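PDB 2GGO: 401aa long hypothetical glucose-1-phosphate thymidylyltransferase from Sulfolobus tokodaii, which catalyses, as a bifunctional enzyme of UDP-GlcNAc and UDP-GalNAc synthesis, the transfer of nucleotidyl groups to sugar 1-phosphates and probably also an acetyl transfer. Local coordinates for residues 20-25 / 60-65; 49-55 / 68-73. All blocks are in the same frame, centred on the assembly; numbering follows the deposited sequence.

Contact 1 of 2, residues 20-25 / 60-65; sequences TRPKAF and YFEKKL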
ATOM      1  N   THR A  20       4.503  -3.750  12.115  1.00 23.63           N
ATOM      2  CA  THR A  20       3.451  -4.285  12.937  1.00 24.85           C
ATOM      3  C   THR A  20       2.289  -4.956  12.162  1.00 26.33           C
ATOM      4  O   THR A  20       1.395  -5.543  12.775  1.00 28.61           O
ATOM      5  CB  THR A  20       2.847  -3.213  13.802  1.00 25.30           C
ATOM      6  OG1 THR A  20       2.332  -2.226  12.929  1.00 21.05           O
ATOM      7  CG2 THR A  20       3.927  -2.590  14.754  1.00 23.26           C
ATOM      8  N   ARG A  21       2.275  -4.865  10.839  1.00 27.23           N
ATOM      9  CA  ARG A  21       1.185  -5.461  10.040  1.00 27.91           C
ATOM     10  C   ARG A  21       1.789  -5.890   8.691  1.00 28.33           C
ATOM     11  O   ARG A  21       2.800  -5.317   8.276  1.00 29.69           O
ATOM     12  CB  ARG A  21       0.013  -4.479   9.881  1.00 28.01           C
ATOM     13  CG  ARG A  21       0.126  -3.526   8.703  1.00 28.24           C
ATOM     14  CD  ARG A  21      -1.173  -2.754   8.505  1.00 31.95           C
ATOM     15  NE  ARG A  21      -1.342  -1.746   9.564  1.00 33.37           N
ATOM     16  CZ  ARG A  21      -2.493  -1.220   9.948  1.00 35.38           C
ATOM     17  NH1 ARG A  21      -3.629  -1.554   9.360  1.00 37.54           N
ATOM     18  NH2 ARG A  21      -2.511  -0.331  10.929  1.00 33.91           N
ATOM     19  N   PRO A  22       1.271  -6.976   8.054  1.00 27.43           N
ATOM     20  CA  PRO A  22       1.765  -7.371   6.713  1.00 26.84           C
ATOM     21  C   PRO A  22       1.308  -6.364   5.703  1.00 26.30           C
ATOM     22  O   PRO A  22       0.275  -5.752   5.919  1.00 26.37           O
ATOM     23  CB  PRO A  22       1.102  -8.753   6.452  1.00 27.08           C
ATOM     24  CG  PRO A  22       0.509  -9.175   7.759  1.00 27.21           C
ATOM     25  CD  PRO A  22       0.276  -7.924   8.579  1.00 27.34           C
ATOM     26  N   LYS A  23       2.047  -6.121   4.627  1.00 26.82           N
ATOM     27  CA  LYS A  23       1.552  -5.074   3.696  1.00 28.46           C
ATOM     28  C   LYS A  23       0.140  -5.235   3.180  1.00 28.43           C
ATOM     29  O   LYS A  23      -0.465  -4.257   2.761  1.00 27.43           O
ATOM     30  CB  LYS A  23       2.453  -4.851   2.498  1.00 29.94           C
ATOM     31  CG  LYS A  23       3.480  -5.931   2.327  1.00 36.08           C
ATOM     32  CD  LYS A  23       3.474  -6.450   0.882  1.00 42.38           C
ATOM     33  CE  LYS A  23       4.265  -7.779   0.778  1.00 48.21           C
ATOM     34  NZ  LYS A  23       5.029  -7.887  -0.516  1.00 49.29           N
ATOM     35  N   ALA A  24      -0.373  -6.471   3.186  1.00 28.15           N
ATOM     36  CA  ALA A  24      -1.714  -6.760   2.657  1.00 28.16           C
ATOM     37  C   ALA A  24      -2.733  -6.025   3.475  1.00 27.91           C
ATOM     38  O   ALA A  24      -3.858  -5.792   3.028  1.00 26.36           O
ATOM     39  CB  ALA A  24      -1.974  -8.268   2.734  1.00 29.14           C
ATOM     40  N   PHE A  25      -2.342  -5.644   4.689  1.00 29.05           N
ATOM     41  CA  PHE A  25      -3.271  -4.951   5.611  1.00 30.14           C
ATOM     42  C   PHE A  25      -3.119  -3.416   5.699  1.00 30.11           C
ATOM     43  O   PHE A  25      -3.763  -2.797   6.490  1.00 31.54           O
ATOM     44  CB  PHE A  25      -3.261  -5.620   6.983  1.00 30.41           C
ATOM     45  CG  PHE A  25      -3.863  -6.977   6.959  1.00 29.55           C
ATOM     46  CD1 PHE A  25      -5.259  -7.124   7.000  1.00 27.79           C
ATOM     47  CD2 PHE A  25      -3.064  -8.097   6.831  1.00 29.20           C
ATOM     48  CE1 PHE A  25      -5.835  -8.378   6.929  1.00 29.35           C
ATOM     49  CE2 PHE A  25      -3.630  -9.356   6.746  1.00 28.58           C
ATOM     50  CZ  PHE A  25      -5.023  -9.496   6.804  1.00 29.12           C
ATOM     51  N   TYR A  60      -1.644 -13.880  11.859  1.00 51.64           N
ATOM     52  CA  TYR A  60      -2.267 -12.590  11.601  1.00 49.32           C
ATOM     53  C   TYR A  60      -3.404 -12.684  10.555  1.00 47.98           C
ATOM     54  O   TYR A  60      -4.532 -12.213  10.794  1.00 47.33           O
ATOM     55  CB  TYR A  60      -1.178 -11.590  11.157  1.00 49.25           C
ATOM     56  CG  TYR A  60      -1.612 -10.139  11.228  1.00 48.43           C
ATOM     57  CD1 TYR A  60      -1.232  -9.323  12.281  1.00 46.60           C
ATOM     58  CD2 TYR A  60      -2.439  -9.602  10.255  1.00 47.79           C
ATOM     59  CE1 TYR A  60      -1.652  -8.010  12.343  1.00 47.58           C
ATOM     60  CE2 TYR A  60      -2.860  -8.312  10.316  1.00 48.79           C
ATOM     61  CZ  TYR A  60      -2.462  -7.509  11.347  1.00 48.16           C
ATOM     62  OH  TYR A  60      -2.918  -6.209  11.353  1.00 49.54           O
ATOM     63  N   PHE A  61      -3.086 -13.297   9.412  1.00 46.08           N
ATOM     64  CA  PHE A  61      -4.048 -13.489   8.324  1.00 45.09           C
ATOM     65  C   PHE A  61      -5.232 -14.321   8.755  1.00 45.67           C
ATOM     66  O   PHE A  61      -6.373 -13.942   8.559  1.00 44.61           O
ATOM     67  CB  PHE A  61      -3.371 -14.112   7.100  1.00 43.05           C
ATOM     68  CG  PHE A  61      -2.516 -13.156   6.310  1.00 40.47           C
ATOM     69  CD1 PHE A  61      -3.026 -12.520   5.183  1.00 36.81           C
ATOM     70  CD2 PHE A  61      -1.196 -12.901   6.686  1.00 35.49           C
ATOM     71  CE1 PHE A  61      -2.247 -11.643   4.429  1.00 35.29           C
ATOM     72  CE2 PHE A  61      -0.381 -12.046   5.934  1.00 35.61           C
ATOM     73  CZ  PHE A  61      -0.903 -11.398   4.817  1.00 38.04           C
ATOM     74  N   GLU A  62      -4.951 -15.463   9.365  1.00 48.18           N
ATOM     75  CA  GLU A  62      -6.002 -16.324   9.881  1.00 50.19           C
ATOM     76  C   GLU A  62      -6.925 -15.545  10.794  1.00 50.57           C
ATOM     77  O   GLU A  62      -8.131 -15.661  10.685  1.00 50.88           O
ATOM     78  CB  GLU A  62      -5.425 -17.560  10.573  1.00 50.72           C
ATOM     79  CG  GLU A  62      -5.819 -18.876   9.899  1.00 55.10           C
ATOM     80  CD  GLU A  62      -4.717 -19.961   9.950  1.00 61.13           C
ATOM     81  OE1 GLU A  62      -3.608 -19.692  10.496  1.00 63.30           O
ATOM     82  OE2 GLU A  62      -4.961 -21.087   9.428  1.00 62.27           O
ATOM     83  N   LYS A  63      -6.361 -14.724  11.672  1.00 51.54           N
ATOM     84  CA  LYS A  63      -7.162 -13.988  12.647  1.00 51.86           C
ATOM     85  C   LYS A  63      -8.074 -12.944  12.023  1.00 51.40           C
ATOM     86  O   LYS A  63      -9.197 -12.770  12.482  1.00 51.41           O
ATOM     87  CB  LYS A  63      -6.261 -13.373  13.725  1.00 52.74           C
ATOM     88  CG  LYS A  63      -5.934 -14.396  14.807  1.00 54.48           C
ATOM     89  CD  LYS A  63      -4.631 -14.115  15.573  1.00 57.47           C
ATOM     90  CE  LYS A  63      -4.574 -14.946  16.881  1.00 56.84           C
ATOM     91  NZ  LYS A  63      -5.375 -14.349  18.018  1.00 58.61           N
ATOM     92  N   LYS A  64      -7.588 -12.280  10.964  1.00 50.75           N
ATOM     93  CA  LYS A  64      -8.294 -11.172  10.302  1.00 49.44           C
ATOM     94  C   LYS A  64      -9.241 -11.577   9.147  1.00 48.86           C
ATOM     95  O   LYS A  64     -10.293 -10.968   8.966  1.00 48.56           O
ATOM     96  CB  LYS A  64      -7.287 -10.115   9.838  1.00 49.46           C
ATOM     97  CG  LYS A  64      -6.637  -9.306  10.951  1.00 50.29           C
ATOM     98  CD  LYS A  64      -7.490  -8.111  11.382  1.00 54.63           C
ATOM     99  CE  LYS A  64      -7.033  -6.814  10.701  1.00 57.08           C
ATOM    100  NZ  LYS A  64      -8.196  -6.022  10.108  1.00 58.04           N
ATOM    101  N   LEU A  65      -8.892 -12.598   8.378  1.00 48.16           N
ATOM    102  CA  LEU A  65      -9.652 -12.907   7.167  1.00 48.22           C
ATOM    103  C   LEU A  65     -10.650 -14.031   7.356  1.00 50.34           C
ATOM    104  O   LEU A  65     -10.247 -15.193   7.483  1.00 51.34           O
ATOM    105  CB  LEU A  65      -8.692 -13.244   6.024  1.00 46.53           C
ATOM    106  CG  LEU A  65      -7.774 -12.103   5.581  1.00 40.67           C
ATOM    107  CD1 LEU A  65      -6.820 -12.582   4.552  1.00 33.76           C
ATOM    108  CD2 LEU A  65      -8.596 -10.988   5.056  1.00 36.62           C
TER
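The carbonyl O of Thr20 lies 3.9 Å from CE1 of Tyr60, and Thr20 OG1 turns to Glu319. Arg21 offers Tyr60 only the start of its side chain, CB at 3.7 Å from the phenol OH. The rest bends at chi3 (73°) and leads off: NH2 forms salt bridges with Glu302 and Glu319, while NH1 donates to Phe25 O (3.1 Å) from above the carbonyl plane, closing this short chain segment on itself. Pro22 drops into the corner between two aromatic rings. Its CD sits over the face of Tyr60, 3.7 Å from the ring centroid and 16° off the normal, a CH-pi contact, and its CG meets Phe61 CE2 at 3.5 Å. Ala24 adds a methyl beside CE1 and CZ of Phe61. Phe25 is the hub. Tyr60, its CG anti to the backbone N (chi1 -164°), swings its CE2 edge onto the Phe25 face; Phe25 in turn directs its own CE2 edge at the face of Phe61, with centroids 5.0 Å apart. Lys64 lays its CB alongside CE1 and CZ of Phe25, and Leu65 CG comes up at the ring edge near its plane. Two successive T-shaped pairs thus make an aromatic cluster that clamps the loop between strands 2-6 and 27-28 onto helix 58-64 of the nucleotidyltransferase domain.

Contact 2 of 2, residues 49-55 / 68-73; sequences ITVIVSS and ISIVTQ
Ile49 O is gripped twice: Ser69 N donates to it at 3.1 Å, and a water that accepts from Ser69 OG gives it a second, longer bond. From there the parallel pairing runs on through Val51, whose N and O both bond to strand 69-72, to Ser69 O (2.7 Å) and Val71 N (2.8 Å). Val53 repeats this with Val71 O and Gln73 N. Close CA-H...O contacts supplement the regular bonds, among them Ile52 CA to Val71 O at 3.0 Å. On the face carrying Thr50, Ile52, Ser69 and Val71, the methyl CG2 of Thr50 packs against CG2 of Val71 at 3.7 Å. On the opposite face Val53 places CG2 between its backbone N and carbonyl carbon (chi1 -51° for CG1), where it meets CG2 of Ile70 at 3.5 Å; helices 33-43 and 58-64 cover this side. Ile68, just before its strand, lays CG2 against Val51 CG2 and CD1 against Ile49 CB. Gln73 stretches out beyond CG and crosses Ile52 at about a right angle, CB 3.7 Å from Ile52 CG2. The backbone N of Gln73 is held by Val53 O just past the end of the edge strand, which would limit how its side chain can move, consistent with the nucleoside triphosphate binding inferred for this residue.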
ATOM      1  N   ILE A  49     -10.510 -18.464  -2.675  1.00 33.58           N
ATOM      2  CA  ILE A  49      -9.358 -17.557  -2.625  1.00 32.09           C
ATOM      3  C   ILE A  49      -8.380 -18.067  -1.602  1.00 32.15           C
ATOM      4  O   ILE A  49      -8.765 -18.394  -0.510  1.00 31.61           O
ATOM      5  CB  ILE A  49      -9.770 -16.085  -2.334  1.00 32.07           C
ATOM      6  CG1 ILE A  49     -10.890 -15.654  -3.295  1.00 29.82           C
ATOM      7  CG2 ILE A  49      -8.524 -15.185  -2.390  1.00 29.16           C
ATOM      8  CD1 ILE A  49     -11.777 -14.441  -2.847  1.00 31.22           C
ATOM      9  N   THR A  50      -7.119 -18.121  -1.990  1.00 32.52           N
ATOM     10  CA  THR A  50      -6.049 -18.552  -1.135  1.00 34.09           C
ATOM     11  C   THR A  50      -4.982 -17.456  -1.062  1.00 34.34           C
ATOM     12  O   THR A  50      -4.537 -16.930  -2.104  1.00 34.27           O
ATOM     13  CB  THR A  50      -5.383 -19.801  -1.705  1.00 34.68           C
ATOM     14  OG1 THR A  50      -6.362 -20.826  -1.819  1.00 35.95           O
ATOM     15  CG2 THR A  50      -4.258 -20.292  -0.785  1.00 34.81           C
ATOM     16  N   VAL A  51      -4.539 -17.138   0.153  1.00 34.79           N
ATOM     17  CA  VAL A  51      -3.364 -16.267   0.313  1.00 34.76           C
ATOM     18  C   VAL A  51      -2.087 -17.052   0.636  1.00 35.04           C
ATOM     19  O   VAL A  51      -2.037 -17.788   1.602  1.00 35.33           O
ATOM     20  CB  VAL A  51      -3.594 -15.186   1.393  1.00 35.01           C
ATOM     21  CG1 VAL A  51      -2.614 -14.048   1.201  1.00 33.20           C
ATOM     22  CG2 VAL A  51      -4.993 -14.683   1.312  1.00 33.73           C
ATOM     23  N   ILE A  52      -1.056 -16.895  -0.172  1.00 36.02           N
ATOM     24  CA  ILE A  52       0.258 -17.412   0.204  1.00 37.92           C
ATOM     25  C   ILE A  52       0.971 -16.332   1.035  1.00 38.60           C
ATOM     26  O   ILE A  52       1.112 -15.186   0.619  1.00 37.98           O
ATOM     27  CB  ILE A  52       1.069 -17.831  -1.018  1.00 38.36           C
ATOM     28  CG1 ILE A  52       0.316 -18.977  -1.720  1.00 40.57           C
ATOM     29  CG2 ILE A  52       2.489 -18.279  -0.614  1.00 39.39           C
ATOM     30  CD1 ILE A  52       0.257 -18.861  -3.231  1.00 39.37           C
ATOM     31  N   VAL A  53       1.350 -16.718   2.238  1.00 39.21           N
ATOM     32  CA  VAL A  53       1.902 -15.809   3.217  1.00 40.53           C
ATOM     33  C   VAL A  53       3.221 -16.386   3.757  1.00 42.69           C
ATOM     34  O   VAL A  53       3.622 -17.498   3.394  1.00 43.11           O
ATOM     35  CB  VAL A  53       0.883 -15.541   4.361  1.00 39.69           C
ATOM     36  CG1 VAL A  53      -0.435 -15.136   3.789  1.00 38.80           C
ATOM     37  CG2 VAL A  53       0.693 -16.755   5.282  1.00 38.75           C
ATOM     38  N   SER A  54       3.921 -15.627   4.594  1.00 44.20           N
ATOM     39  CA  SER A  54       5.073 -16.177   5.278  1.00 45.17           C
ATOM     40  C   SER A  54       4.595 -16.783   6.593  1.00 46.17           C
ATOM     41  O   SER A  54       3.541 -16.397   7.113  1.00 45.69           O
ATOM     42  CB  SER A  54       6.116 -15.086   5.495  1.00 45.49           C
ATOM     43  OG  SER A  54       5.607 -14.090   6.370  1.00 45.05           O
ATOM     44  N   SER A  55       5.356 -17.744   7.121  1.00 48.01           N
ATOM     45  CA  SER A  55       5.021 -18.418   8.406  1.00 49.90           C
ATOM     46  C   SER A  55       4.899 -17.435   9.559  1.00 50.86           C
ATOM     47  O   SER A  55       3.943 -17.510  10.352  1.00 50.50           O
ATOM     48  CB  SER A  55       6.066 -19.476   8.728  1.00 49.97           C
ATOM     49  OG  SER A  55       6.562 -20.031   7.508  1.00 51.46           O
ATOM     50  N   ILE A  68     -11.283 -17.362   4.041  1.00 46.86           N
ATOM     51  CA  ILE A  68     -10.225 -17.356   3.029  1.00 44.18           C
ATOM     52  C   ILE A  68      -9.188 -18.349   3.471  1.00 43.75           C
ATOM     53  O   ILE A  68      -8.935 -18.478   4.669  1.00 43.59           O
ATOM     54  CB  ILE A  68      -9.566 -15.915   2.863  1.00 43.41           C
ATOM     55  CG1 ILE A  68     -10.621 -14.878   2.450  1.00 42.21           C
ATOM     56  CG2 ILE A  68      -8.414 -15.904   1.876  1.00 39.31           C
ATOM     57  CD1 ILE A  68     -11.034 -14.915   0.993  1.00 40.99           C
ATOM     58  N   SER A  69      -8.581 -19.030   2.511  1.00 43.00           N
ATOM     59  CA  SER A  69      -7.587 -20.051   2.809  1.00 43.31           C
ATOM     60  C   SER A  69      -6.204 -19.478   2.879  1.00 42.88           C
ATOM     61  O   SER A  69      -5.758 -18.815   1.948  1.00 42.79           O
ATOM     62  CB  SER A  69      -7.611 -21.149   1.737  1.00 43.33           C
ATOM     63  OG  SER A  69      -8.890 -21.790   1.699  1.00 44.76           O
ATOM     64  N   ILE A  70      -5.502 -19.771   3.962  1.00 43.03           N
ATOM     65  CA  ILE A  70      -4.180 -19.226   4.139  1.00 43.17           C
ATOM     66  C   ILE A  70      -3.155 -20.323   4.028  1.00 44.25           C
ATOM     67  O   ILE A  70      -3.272 -21.372   4.648  1.00 43.95           O
ATOM     68  CB  ILE A  70      -4.040 -18.447   5.497  1.00 43.20           C
ATOM     69  CG1 ILE A  70      -4.950 -17.219   5.529  1.00 42.70           C
ATOM     70  CG2 ILE A  70      -2.599 -17.990   5.725  1.00 42.53           C
ATOM     71  CD1 ILE A  70      -6.189 -17.383   6.372  1.00 42.91           C
ATOM     72  N   VAL A  71      -2.139 -20.091   3.224  1.00 45.42           N
ATOM     73  CA  VAL A  71      -1.163 -21.122   2.981  1.00 47.62           C
ATOM     74  C   VAL A  71       0.194 -20.475   3.093  1.00 49.87           C
ATOM     75  O   VAL A  71       0.487 -19.516   2.395  1.00 49.81           O
ATOM     76  CB  VAL A  71      -1.396 -21.772   1.585  1.00 46.89           C
ATOM     77  CG1 VAL A  71      -0.243 -22.647   1.171  1.00 46.97           C
ATOM     78  CG2 VAL A  71      -2.655 -22.587   1.614  1.00 45.83           C
ATOM     79  N   THR A  72       1.016 -20.992   3.995  1.00 53.08           N
ATOM     80  CA  THR A  72       2.351 -20.450   4.204  1.00 56.82           C
ATOM     81  C   THR A  72       3.305 -20.903   3.109  1.00 59.34           C
ATOM     82  O   THR A  72       3.182 -21.991   2.574  1.00 59.70           O
ATOM     83  CB  THR A  72       2.930 -20.815   5.575  1.00 56.25           C
ATOM     84  OG1 THR A  72       3.289 -22.195   5.576  1.00 58.47           O
ATOM     85  CG2 THR A  72       1.932 -20.554   6.679  1.00 56.35           C
ATOM     86  N   GLN A  73       4.256 -20.043   2.790  1.00 63.19           N
ATOM     87  CA  GLN A  73       5.162 -20.259   1.704  1.00 67.30           C
ATOM     88  C   GLN A  73       6.316 -21.146   2.146  1.00 71.14           C
ATOM     89  O   GLN A  73       6.671 -21.182   3.334  1.00 71.61           O
ATOM     90  CB  GLN A  73       5.645 -18.906   1.193  1.00 66.66           C
ATOM     91  CG  GLN A  73       6.972 -18.895   0.492  1.00 66.44           C
ATOM     92  CD  GLN A  73       7.075 -17.779  -0.512  1.00 66.18           C
ATOM     93  OE1 GLN A  73       6.089 -17.148  -0.849  1.00 65.60           O
ATOM     94  NE2 GLN A  73       8.276 -17.537  -1.009  1.00 67.47           N
TER
HETATM   95  O   HOH W   1     -10.535 -21.118  -0.069  1.00 40.08           O

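Overall arrangement
Contact 2 pairs strands 48-53 and 69-72 of a beta-alpha-beta unit in the nucleotidyltransferase domain; contact 1 packs the loop 20-25 on helix 58-64, which connects them. The centres are 11 Å apart, and Phe61 bridges the two, its CD2 lying 3.7 Å from Val53 CG1 and its CB 3.8 Å from Ile70 CG1. Phe61 thus touches both the sheet and the loop 20-25, and Tyr60 meets the loop. Contact 2 supplies Gln73 to the probable nucleotide site, its side chain about 3 Å from that of Ala8; contact 1 lies farther off, Pro22 being about 7 Å from Gly11. Through Arg21, contact 1 also reaches Glu302 and Glu319 in the C-terminal hexapeptide-repeat section.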